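Local coordinates for protein cystathionine gamma-synthase (PDB 6LD8) that probably uses pyridoxal 5'-phosphate to make cystathionine, and may also cleave it, in trans-sulfuration, at residues 181-186 / 198-203; 192-197 / 303-308; 42-47 / 56-61. The protein carries 1 engineered substitution. All blocks are in the same frame, centred on the assembly; numbering follows the deposited sequence.

Interaction 1: residues 181-186 / 198-203. With 0JO (2-{[(E)-{3-hydroxy-2-methyl-5-[(phosphonooxy)methyl]pyridin-4-yl}methylidene]amino}prop-2-enoic acid), chain E.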
loop_
_atom_site.group_PDB
_atom_site.type_symbol
_atom_site.label_atom_id
_atom_site.label_comp_id
_atom_site.label_asym_id
_atom_site.label_seq_id
_atom_site.Cartn_x
_atom_site.Cartn_y
_atom_site.Cartn_z
ATOM N N THR A 181 -29.828 -0.674 -22.781
ATOM C CA THR A 181 -29.786 0.436 -21.793
ATOM C C THR A 181 -28.634 0.270 -20.814
ATOM O O THR A 181 -28.415 -0.855 -20.320
ATOM C CB THR A 181 -31.107 0.498 -21.028
ATOM O OG1 THR A 181 -31.386 -0.842 -20.620
ATOM C CG2 THR A 181 -32.196 1.032 -21.924
ATOM N N VAL A 182 -27.992 1.383 -20.499
ATOM C CA VAL A 182 -26.934 1.416 -19.464
ATOM C C VAL A 182 -27.313 2.524 -18.496
ATOM O O VAL A 182 -27.604 3.627 -18.967
ATOM C CB VAL A 182 -25.517 1.613 -20.053
ATOM C CG1 VAL A 182 -25.406 2.832 -20.967
ATOM C CG2 VAL A 182 -24.492 1.707 -18.929
ATOM N N VAL A 183 -27.285 2.251 -17.193
ATOM C CA VAL A 183 -27.548 3.338 -16.190
ATOM C C VAL A 183 -26.267 3.639 -15.399
ATOM O O VAL A 183 -25.651 2.706 -14.924
ATOM C CB VAL A 183 -28.693 2.910 -15.252
ATOM C CG1 VAL A 183 -29.048 4.030 -14.280
ATOM C CG2 VAL A 183 -29.902 2.438 -16.057
ATOM N N ASP A 184 -25.878 4.900 -15.355
ATOM C CA ASP A 184 -24.857 5.456 -14.466
ATOM C C ASP A 184 -25.517 5.669 -13.097
ATOM O O ASP A 184 -26.223 6.654 -12.917
ATOM C CB ASP A 184 -24.268 6.735 -15.054
ATOM C CG ASP A 184 -23.064 7.202 -14.252
ATOM O OD1 ASP A 184 -22.954 6.699 -13.110
ATOM O OD2 ASP A 184 -22.228 8.025 -14.781
ATOM N N ASN A 185 -25.261 4.744 -12.185
ATOM C CA ASN A 185 -25.822 4.666 -10.816
ATOM C C ASN A 185 -24.832 5.234 -9.774
ATOM O O ASN A 185 -24.930 4.883 -8.618
ATOM C CB ASN A 185 -26.203 3.212 -10.566
ATOM C CG ASN A 185 -27.130 3.040 -9.390
ATOM O OD1 ASN A 185 -27.116 1.996 -8.715
ATOM N ND2 ASN A 185 -27.906 4.072 -9.136
ATOM N N THR A 186 -23.944 6.148 -10.148
ATOM C CA THR A 186 -22.881 6.671 -9.259
ATOM C C THR A 186 -23.499 7.402 -8.049
ATOM O O THR A 186 -22.984 7.267 -6.918
ATOM C CB THR A 186 -21.945 7.614 -10.029
ATOM O OG1 THR A 186 -21.244 6.876 -11.025
ATOM C CG2 THR A 186 -20.940 8.319 -9.143
ATOM N N PHE A 198 -35.049 -2.991 -12.837
ATOM C CA PHE A 198 -35.982 -2.323 -13.773
ATOM C C PHE A 198 -35.746 -2.799 -15.216
ATOM O O PHE A 198 -36.208 -2.130 -16.132
ATOM C CB PHE A 198 -35.829 -0.808 -13.674
ATOM C CG PHE A 198 -36.262 -0.269 -12.340
ATOM C CD1 PHE A 198 -37.594 0.017 -12.090
ATOM C CD2 PHE A 198 -35.364 -0.151 -11.297
ATOM C CE1 PHE A 198 -38.011 0.464 -10.842
ATOM C CE2 PHE A 198 -35.782 0.253 -10.037
ATOM C CZ PHE A 198 -37.104 0.563 -9.808
ATOM N N GLY A 199 -34.947 -3.844 -15.426
ATOM C CA GLY A 199 -34.636 -4.336 -16.779
ATOM C C GLY A 199 -33.405 -3.751 -17.495
ATOM O O GLY A 199 -33.156 -4.205 -18.592
ATOM N N ALA A 200 -32.586 -2.861 -16.932
ATOM C CA ALA A 200 -31.359 -2.382 -17.625
ATOM C C ALA A 200 -30.427 -3.546 -18.027
ATOM O O ALA A 200 -30.397 -4.584 -17.380
ATOM C CB ALA A 200 -30.660 -1.375 -16.782
ATOM N N ASP A 201 -29.712 -3.393 -19.133
ATOM C CA ASP A 201 -28.712 -4.399 -19.605
ATOM C C ASP A 201 -27.463 -4.282 -18.728
ATOM O O ASP A 201 -26.863 -5.314 -18.389
ATOM C CB ASP A 201 -28.454 -4.189 -21.098
ATOM C CG ASP A 201 -29.745 -4.382 -21.888
ATOM O OD1 ASP A 201 -30.236 -5.531 -21.874
ATOM O OD2 ASP A 201 -30.310 -3.365 -22.380
ATOM N N LEU A 202 -27.133 -3.044 -18.389
ATOM C CA LEU A 202 -25.853 -2.634 -17.789
ATOM C C LEU A 202 -26.110 -1.557 -16.738
ATOM O O LEU A 202 -26.928 -0.596 -16.990
ATOM C CB LEU A 202 -24.955 -2.022 -18.864
ATOM C CG LEU A 202 -24.547 -2.926 -20.020
ATOM C CD1 LEU A 202 -24.121 -2.070 -21.215
ATOM C CD2 LEU A 202 -23.433 -3.849 -19.595
ATOM N N VAL A 203 -25.363 -1.668 -15.650
ATOM C CA VAL A 203 -25.248 -0.593 -14.652
ATOM C C VAL A 203 -23.756 -0.275 -14.483
ATOM O O VAL A 203 -22.932 -1.207 -14.461
ATOM C CB VAL A 203 -25.972 -0.997 -13.356
ATOM C CG1 VAL A 203 -25.384 -2.227 -12.716
ATOM C CG2 VAL A 203 -25.977 0.144 -12.377
HETATM O O 0JO E . -17.304 15.767 -9.166
HETATM C C 0JO E . -17.844 15.130 -10.077
HETATM O OXT 0JO E . -18.955 15.446 -10.556
HETATM C CA 0JO E . -17.111 14.044 -10.708
HETATM C CB 0JO E . -15.683 14.099 -10.782
HETATM N N 0JO E . -17.892 13.004 -11.245
HETATM C C4A 0JO E . -17.495 11.900 -11.804
HETATM C C4 0JO E . -18.465 10.997 -12.444
HETATM C C3 0JO E . -19.843 11.185 -12.173
HETATM O O3 0JO E . -20.276 12.164 -11.347
HETATM C C2 0JO E . -20.787 10.358 -12.775
HETATM C C2A 0JO E . -22.250 10.539 -12.499
HETATM N N1 0JO E . -20.403 9.397 -13.627
HETATM C C6 0JO E . -19.098 9.227 -13.907
HETATM C C5 0JO E . -18.101 9.973 -13.339
HETATM C C5A 0JO E . -16.677 9.707 -13.761
HETATM O OP4 0JO E . -15.921 8.870 -12.846
HETATM P P 0JO E . -14.331 9.071 -12.561
HETATM O OP3 0JO E . -14.104 7.986 -11.511
HETATM O OP1 0JO E . -13.651 8.694 -13.907
HETATM O OP2 0JO E . -14.111 10.465 -12.094
#
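T181 has the most surface buried here, and D201 grips it from the side. D201 OD2 takes the backbone N of T181 at 2.8 Å with its anti lone pair. The T181 hydroxyl also donates to it. OG1 reaches D201 OD2 at 3.3 Å from above the carboxylate plane. A chi1 of 48° places OG1 between the backbone N and the carbonyl carbon of T181, facing D201. L202 N then donates to T181 O at 3.2 Å, and V183 N to L202 O at 2.9 Å. V182 pairs with L202 and V183 with V203, in parallel. V203 is the next most buried. V203 CG2, anti to the backbone N, lies 3.6 Å from N185 CB. On the same face V183 CG2 meets A200 CB at 4.0 Å. On the other face V182 CG2 rests on L202 CB.

At the C-terminal end of strand 180-184, D184 OD2 lies 2.6 Å from the pyridine N1 of 0JO, as is usual for fold type I pyridoxal phosphate enzymes. T186 N donates to D184 OD1, closing an Asx turn, and T186 OG1 donates to the same oxygen. The two strands are neighbours in the seven-stranded sheet. Strand 151-155 flanks 180-184 and strand 220-224 flanks 202-206. Helix 167-176 packs on T181 and A200.

Interaction 2: residues 192-197 / 303-308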
loop_
_atom_site.group_PDB
_atom_site.type_symbol
_atom_site.label_atom_id
_atom_site.label_comp_id
_atom_site.label_asym_id
_atom_site.label_seq_id
_atom_site.Cartn_x
_atom_site.Cartn_y
_atom_site.Cartn_z
ATOM N N LEU A 192 -28.856 1.984 -2.777
ATOM C CA LEU A 192 -30.033 2.882 -2.811
ATOM C C LEU A 192 -30.823 2.830 -4.124
ATOM O O LEU A 192 -31.857 3.499 -4.137
ATOM C CB LEU A 192 -29.575 4.317 -2.550
ATOM C CG LEU A 192 -29.044 4.625 -1.156
ATOM C CD1 LEU A 192 -28.725 6.121 -1.051
ATOM C CD2 LEU A 192 -30.040 4.209 -0.084
ATOM N N GLN A 193 -30.334 2.170 -5.180
ATOM C CA GLN A 193 -31.012 2.041 -6.498
ATOM C C GLN A 193 -30.400 0.863 -7.225
ATOM O O GLN A 193 -29.148 0.809 -7.301
ATOM C CB GLN A 193 -30.871 3.326 -7.302
ATOM C CG GLN A 193 -31.695 3.354 -8.597
ATOM C CD GLN A 193 -31.610 4.714 -9.251
ATOM O OE1 GLN A 193 -30.555 5.114 -9.773
ATOM N NE2 GLN A 193 -32.720 5.449 -9.228
ATOM N N LYS A 194 -31.226 -0.060 -7.685
ATOM C CA LYS A 194 -30.844 -1.231 -8.486
ATOM C C LYS A 194 -31.455 -1.144 -9.875
ATOM O O LYS A 194 -32.473 -1.771 -10.167
ATOM C CB LYS A 194 -31.286 -2.500 -7.794
ATOM C CG LYS A 194 -30.969 -2.559 -6.307
ATOM C CD LYS A 194 -30.506 -3.898 -5.759
ATOM C CE LYS A 194 -31.378 -5.060 -6.083
ATOM N NZ LYS A 194 -30.703 -6.341 -5.841
ATOM N N PRO A 195 -30.811 -0.429 -10.829
ATOM C CA PRO A 195 -31.338 -0.339 -12.196
ATOM C C PRO A 195 -31.581 -1.673 -12.903
ATOM O O PRO A 195 -32.495 -1.738 -13.677
ATOM C CB PRO A 195 -30.279 0.474 -12.933
ATOM C CG PRO A 195 -29.650 1.305 -11.844
ATOM C CD PRO A 195 -29.652 0.427 -10.616
ATOM N N LEU A 196 -30.795 -2.710 -12.624
ATOM C CA LEU A 196 -31.027 -4.030 -13.263
ATOM C C LEU A 196 -32.394 -4.597 -12.834
ATOM O O LEU A 196 -32.908 -5.411 -13.590
ATOM C CB LEU A 196 -29.917 -5.042 -12.952
ATOM C CG LEU A 196 -28.480 -4.601 -13.268
ATOM C CD1 LEU A 196 -27.546 -5.791 -13.155
ATOM C CD2 LEU A 196 -28.372 -3.975 -14.634
ATOM N N ASP A 197 -32.918 -4.247 -11.655
ATOM C CA ASP A 197 -34.257 -4.705 -11.206
ATOM C C ASP A 197 -35.302 -4.118 -12.170
ATOM O O ASP A 197 -36.288 -4.722 -12.299
ATOM C CB ASP A 197 -34.584 -4.307 -9.759
ATOM C CG ASP A 197 -33.913 -5.154 -8.680
ATOM O OD1 ASP A 197 -33.304 -6.189 -9.027
ATOM O OD2 ASP A 197 -34.081 -4.804 -7.473
ATOM N N GLN A 303 -38.606 4.475 -6.942
ATOM C CA GLN A 303 -37.558 3.687 -7.657
ATOM C C GLN A 303 -36.244 3.608 -6.843
ATOM O O GLN A 303 -35.502 2.695 -7.134
ATOM C CB GLN A 303 -37.393 4.116 -9.114
ATOM C CG GLN A 303 -36.580 5.374 -9.322
ATOM C CD GLN A 303 -36.501 5.722 -10.787
ATOM O OE1 GLN A 303 -37.189 5.126 -11.620
ATOM N NE2 GLN A 303 -35.714 6.741 -11.088
ATOM N N GLN A 304 -36.058 4.458 -5.825
ATOM C CA GLN A 304 -34.897 4.541 -4.904
ATOM C C GLN A 304 -35.255 4.021 -3.493
ATOM O O GLN A 304 -36.412 4.136 -3.080
ATOM C CB GLN A 304 -34.414 5.996 -4.843
ATOM C CG GLN A 304 -34.269 6.645 -6.219
ATOM C CD GLN A 304 -33.825 8.073 -6.133
ATOM O OE1 GLN A 304 -33.752 8.790 -7.154
ATOM N NE2 GLN A 304 -33.496 8.493 -4.905
ATOM N N LYS A 305 -34.277 3.530 -2.728
ATOM C CA LYS A 305 -34.472 3.092 -1.331
ATOM C C LYS A 305 -34.144 4.259 -0.420
ATOM O O LYS A 305 -34.272 4.126 0.776
ATOM C CB LYS A 305 -33.640 1.860 -1.001
ATOM C CG LYS A 305 -33.868 0.709 -1.965
ATOM C CD LYS A 305 -33.232 -0.591 -1.466
ATOM C CE LYS A 305 -32.706 -1.478 -2.582
ATOM N NZ LYS A 305 -33.812 -2.032 -3.402
ATOM N N GLY A 306 -33.710 5.372 -0.987
ATOM C CA GLY A 306 -33.439 6.574 -0.189
ATOM C C GLY A 306 -33.195 7.709 -1.131
ATOM O O GLY A 306 -33.080 7.441 -2.371
ATOM N N PHE A 307 -33.150 8.911 -0.602
ATOM C CA PHE A 307 -33.013 10.161 -1.395
ATOM C C PHE A 307 -31.534 10.591 -1.525
ATOM O O PHE A 307 -31.251 11.572 -2.231
ATOM C CB PHE A 307 -33.936 11.232 -0.778
ATOM C CG PHE A 307 -35.395 10.834 -0.777
ATOM C CD1 PHE A 307 -36.086 10.686 -1.978
ATOM C CD2 PHE A 307 -36.093 10.632 0.417
ATOM C CE1 PHE A 307 -37.442 10.351 -1.998
ATOM C CE2 PHE A 307 -37.434 10.276 0.402
ATOM C CZ PHE A 307 -38.102 10.115 -0.810
ATOM N N GLY A 308 -30.603 9.928 -0.824
ATOM C CA GLY A 308 -29.169 10.178 -1.010
ATOM C C GLY A 308 -28.737 11.424 -0.295
ATOM O O GLY A 308 -29.474 11.901 0.565
#
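L192 CG stands beside its own backbone N (chi1 -68°), and chi2 of -176° carries the branched end out over the loop at 305-308. There L192 CD2 lies 4.0 Å from G306 N, and L192 CD1 lies 4.1 Å from G308 CA. The K305 chain leaves in the opposite sense. It bends at chi3 and chi4, which brings NZ to 4.1 Å from K194 CG.

The link between the backbones is one bond. K305 N donates to L192 O at 2.8 Å, in a nearly straight bond. Q304 CA also approaches L192 O, at 3.3 Å. K194 and K305 cross with their NZ atoms 5.8 Å apart. D197 OD2 is 4.9 Å from K305 NZ, too far for a salt bridge, but its charge would probably offset some of the repulsion between the two lysines.

Q193 lies alongside Q303 and runs the same way, with the amide planes nearly perpendicular. The Q303 amide is used outside the contact. It donates to T165 O and accepts from L167 N. Q304 turns its amide back on its own segment, where NE2 donates to G306 O at 2.8 Å, with that oxygen in the amide plane.

L192 also packs on L263 and Q267 of helix 259-277, and Q267 accepts from G308 N. Q304 is the first residue to leave helical geometry after helix 297-303. The contact thus ties the loop between two strands of the seven-stranded cofactor-binding sheet to the loop leading into strand 310-315 of the five-stranded sheet, consistent with the junction of the large and C-terminal domains in fold type I enzymes.

Interaction 3: residues 42-47 / 56-61. With 0JO (2-{[(E)-{3-hydroxy-2-methyl-5-[(phosphonooxy)methyl]pyridin-4-yl}methylidene]amino}prop-2-enoic acid), chain K; CYS (cysteine), chain L.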
loop_
_atom_site.group_PDB
_atom_site.type_symbol
_atom_site.label_atom_id
_atom_site.label_comp_id
_atom_site.label_asym_id
_atom_site.label_seq_id
_atom_site.Cartn_x
_atom_site.Cartn_y
_atom_site.Cartn_z
ATOM N N SER A 42 1.683 -9.363 -11.176
ATOM C CA SER A 42 1.345 -9.149 -12.616
ATOM C C SER A 42 0.975 -10.497 -13.253
ATOM O O SER A 42 0.032 -10.549 -14.060
ATOM C CB SER A 42 2.449 -8.428 -13.341
ATOM O OG SER A 42 3.606 -9.255 -13.336
ATOM N N ASN A 43 1.621 -11.584 -12.827
ATOM C CA ASN A 43 1.564 -12.903 -13.528
ATOM C C ASN A 43 1.355 -14.041 -12.517
ATOM O O ASN A 43 1.570 -13.852 -11.287
ATOM C CB ASN A 43 2.823 -13.113 -14.416
ATOM C CG ASN A 43 4.170 -12.937 -13.704
ATOM O OD1 ASN A 43 5.241 -13.193 -14.278
ATOM N ND2 ASN A 43 4.148 -12.550 -12.440
ATOM N N PHE A 44 0.975 -15.212 -13.031
ATOM C CA PHE A 44 0.629 -16.417 -12.239
ATOM C C PHE A 44 1.300 -17.582 -12.953
ATOM O O PHE A 44 1.283 -17.581 -14.161
ATOM C CB PHE A 44 -0.898 -16.595 -12.202
ATOM C CG PHE A 44 -1.601 -15.429 -11.570
ATOM C CD1 PHE A 44 -1.797 -14.274 -12.277
ATOM C CD2 PHE A 44 -1.983 -15.463 -10.232
ATOM C CE1 PHE A 44 -2.391 -13.167 -11.683
ATOM C CE2 PHE A 44 -2.580 -14.372 -9.640
ATOM C CZ PHE A 44 -2.765 -13.221 -10.360
ATOM N N SER A 45 1.871 -18.532 -12.240
ATOM C CA SER A 45 2.526 -19.697 -12.865
ATOM C C SER A 45 1.465 -20.584 -13.528
ATOM O O SER A 45 0.315 -20.600 -13.054
ATOM C CB SER A 45 3.328 -20.446 -11.844
ATOM O OG SER A 45 2.493 -20.915 -10.831
ATOM N N PHE A 46 1.845 -21.268 -14.606
ATOM C CA PHE A 46 1.103 -22.425 -15.173
ATOM C C PHE A 46 1.317 -23.634 -14.263
ATOM O O PHE A 46 2.303 -23.635 -13.509
ATOM C CB PHE A 46 1.492 -22.669 -16.632
ATOM C CG PHE A 46 0.812 -21.743 -17.592
ATOM C CD1 PHE A 46 0.649 -20.413 -17.286
ATOM C CD2 PHE A 46 0.306 -22.210 -18.792
ATOM C CE1 PHE A 46 0.008 -19.559 -18.166
ATOM C CE2 PHE A 46 -0.344 -21.362 -19.678
ATOM C CZ PHE A 46 -0.491 -20.035 -19.360
ATOM N N ASP A 47 0.371 -24.582 -14.244
ATOM C CA ASP A 47 0.479 -25.812 -13.403
ATOM C C ASP A 47 1.209 -26.905 -14.210
ATOM O O ASP A 47 0.621 -27.976 -14.430
ATOM C CB ASP A 47 -0.893 -26.248 -12.873
ATOM C CG ASP A 47 -0.847 -27.354 -11.814
ATOM O OD1 ASP A 47 0.227 -27.556 -11.193
ATOM O OD2 ASP A 47 -1.897 -28.003 -11.606
ATOM N N ASP A 56 -3.868 -16.016 -15.065
ATOM C CA ASP A 56 -2.577 -16.062 -15.805
ATOM C C ASP A 56 -1.932 -14.671 -15.778
ATOM O O ASP A 56 -0.714 -14.589 -15.668
ATOM C CB ASP A 56 -2.711 -16.607 -17.239
ATOM C CG ASP A 56 -3.711 -15.872 -18.136
ATOM O OD1 ASP A 56 -4.656 -15.205 -17.618
ATOM O OD2 ASP A 56 -3.541 -15.939 -19.359
ATOM N N TYR A 57 -2.712 -13.606 -15.839
ATOM C CA TYR A 57 -2.152 -12.254 -16.053
ATOM C C TYR A 57 -3.140 -11.187 -15.573
ATOM O O TYR A 57 -4.289 -11.162 -16.016
ATOM C CB TYR A 57 -1.787 -12.048 -17.531
ATOM C CG TYR A 57 -0.938 -10.825 -17.768
ATOM C CD1 TYR A 57 0.373 -10.738 -17.294
ATOM C CD2 TYR A 57 -1.475 -9.710 -18.377
ATOM C CE1 TYR A 57 1.138 -9.596 -17.493
ATOM C CE2 TYR A 57 -0.731 -8.565 -18.594
ATOM C CZ TYR A 57 0.590 -8.515 -18.169
ATOM O OH TYR A 57 1.283 -7.361 -18.421
ATOM N N THR A 58 -2.653 -10.281 -14.724
ATOM C CA THR A 58 -3.516 -9.387 -13.934
ATOM C C THR A 58 -4.328 -8.470 -14.863
ATOM O O THR A 58 -5.432 -8.184 -14.495
ATOM C CB THR A 58 -2.725 -8.618 -12.874
ATOM O OG1 THR A 58 -2.673 -9.567 -11.807
ATOM C CG2 THR A 58 -3.399 -7.306 -12.513
ATOM N N ARG A 59 -3.830 -8.073 -16.031
ATOM C CA ARG A 59 -4.626 -7.211 -16.959
ATOM C C ARG A 59 -5.933 -7.923 -17.340
ATOM O O ARG A 59 -6.959 -7.243 -17.416
ATOM C CB ARG A 59 -3.833 -6.765 -18.190
ATOM C CG ARG A 59 -4.716 -6.174 -19.296
ATOM C CD ARG A 59 -4.007 -5.380 -20.385
ATOM N NE ARG A 59 -2.775 -6.013 -20.826
ATOM C CZ ARG A 59 -2.676 -7.154 -21.524
ATOM N NH1 ARG A 59 -3.746 -7.844 -21.890
ATOM N NH2 ARG A 59 -1.480 -7.620 -21.854
ATOM N N SER A 60 -5.892 -9.231 -17.557
ATOM C CA SER A 60 -7.031 -10.064 -18.014
ATOM C C SER A 60 -7.955 -10.385 -16.832
ATOM O O SER A 60 -9.193 -10.383 -17.005
ATOM C CB SER A 60 -6.540 -11.363 -18.628
ATOM O OG SER A 60 -5.487 -11.104 -19.555
ATOM N N GLY A 61 -7.356 -10.702 -15.691
ATOM C CA GLY A 61 -8.030 -11.286 -14.523
ATOM C C GLY A 61 -7.128 -11.224 -13.307
ATOM O O GLY A 61 -5.929 -11.611 -13.446
HETATM O O 0JO K . 4.660 -10.972 -23.834
HETATM C C 0JO K . 4.235 -10.888 -22.670
HETATM O OXT 0JO K . 4.402 -11.784 -21.835
HETATM C CA 0JO K . 3.384 -9.759 -22.311
HETATM C CB 0JO K . 2.293 -10.000 -21.412
HETATM N N 0JO K . 3.680 -8.527 -22.899
HETATM C C4A 0JO K . 3.040 -7.392 -22.846
HETATM C C4 0JO K . 3.368 -6.287 -23.768
HETATM C C3 0JO K . 4.517 -6.413 -24.589
HETATM O O3 0JO K . 5.316 -7.494 -24.527
HETATM C C2 0JO K . 4.834 -5.407 -25.514
HETATM C C2A 0JO K . 6.056 -5.544 -26.374
HETATM N N1 0JO K . 4.073 -4.306 -25.635
HETATM C C6 0JO K . 2.980 -4.175 -24.866
HETATM C C5 0JO K . 2.589 -5.110 -23.932
HETATM C C5A 0JO K . 1.320 -4.841 -23.164
HETATM O OP4 0JO K . 1.557 -4.330 -21.819
HETATM P P 0JO K . 0.592 -4.766 -20.570
HETATM O OP3 0JO K . 0.636 -6.269 -20.468
HETATM O OP1 0JO K . 1.268 -3.990 -19.431
HETATM O OP2 0JO K . -0.790 -4.186 -20.952
HETATM N N CYS L . -3.051 -13.736 -21.371
HETATM C CA CYS L . -2.798 -12.271 -21.364
HETATM C C CYS L . -3.648 -11.602 -22.459
HETATM O O CYS L . -4.603 -12.198 -22.971
HETATM C CB CYS L . -1.295 -11.955 -21.442
HETATM S SG CYS L . -0.441 -12.317 -23.009
HETATM O OXT CYS L . -3.465 -10.461 -22.880
HETATM O O HOH W 1 1.140 -16.402 -16.476
#
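S42 and T58 make the main backbone bond, T58 N to S42 O at 2.8 Å. F44 N to D56 O is weak. The two flank a single bridge, N43 with Y57. A water donates to both F44 O and D56 O, bridging the two backbones.

The F44 ring meets segment 56-61 with its edge, and D56 O lies in the ring plane. F44 CE1 approaches T58 OG1 at 3.6 Å, near that plane; the hydroxyl is hydrogen-bonded to S41 O. F46 lies alongside D56, with F46 CE1 4.1 Å from D56 CB.

Active sites of this family are shared between subunits. Here Y57 and R59 reach the cofactor adduct 0JO held by the second subunit, whose S206 and T208 bind it too.

R59 turns its guanidinium edge to both 0JO and a bound cysteine. R59 NE donates to OP2 of 0JO at 2.7 Å, and R59 NH2 to OP3 at 2.9 Å. R59 NH1 donates to OXT of the cysteine at 2.8 Å. The Y57 OH to OP3 distance is very short and doubtful in detail. The Y57 ring has CB of 0JO over one face. D56 OD2 accepts from the cysteine N at 3.0 Å, and E336 of the second subunit binds the same cysteine.

How the interactions relate
Interactions 1 and 2 are neighbours, with centres 11 Å apart. Their segments alternate along the chain, and they touch directly. A200 CB lies 3.6 Å from P195 O, and F198 CZ packs on Q303 CB. Interaction 1 reaches the cofactor of this chain through D184. Interaction 2 stands further back, with the side chain of Q193 about 10 Å from a bound 0JO. Interaction 3 lies apart. Its centre is 30 Å from interaction 1 and 36 Å from interaction 2, with nearest atoms about 16 and 19 Å away. It serves the site of the second subunit. By the same exchange, Y57 and R59 of the second subunit bind the 0JO next to interaction 1.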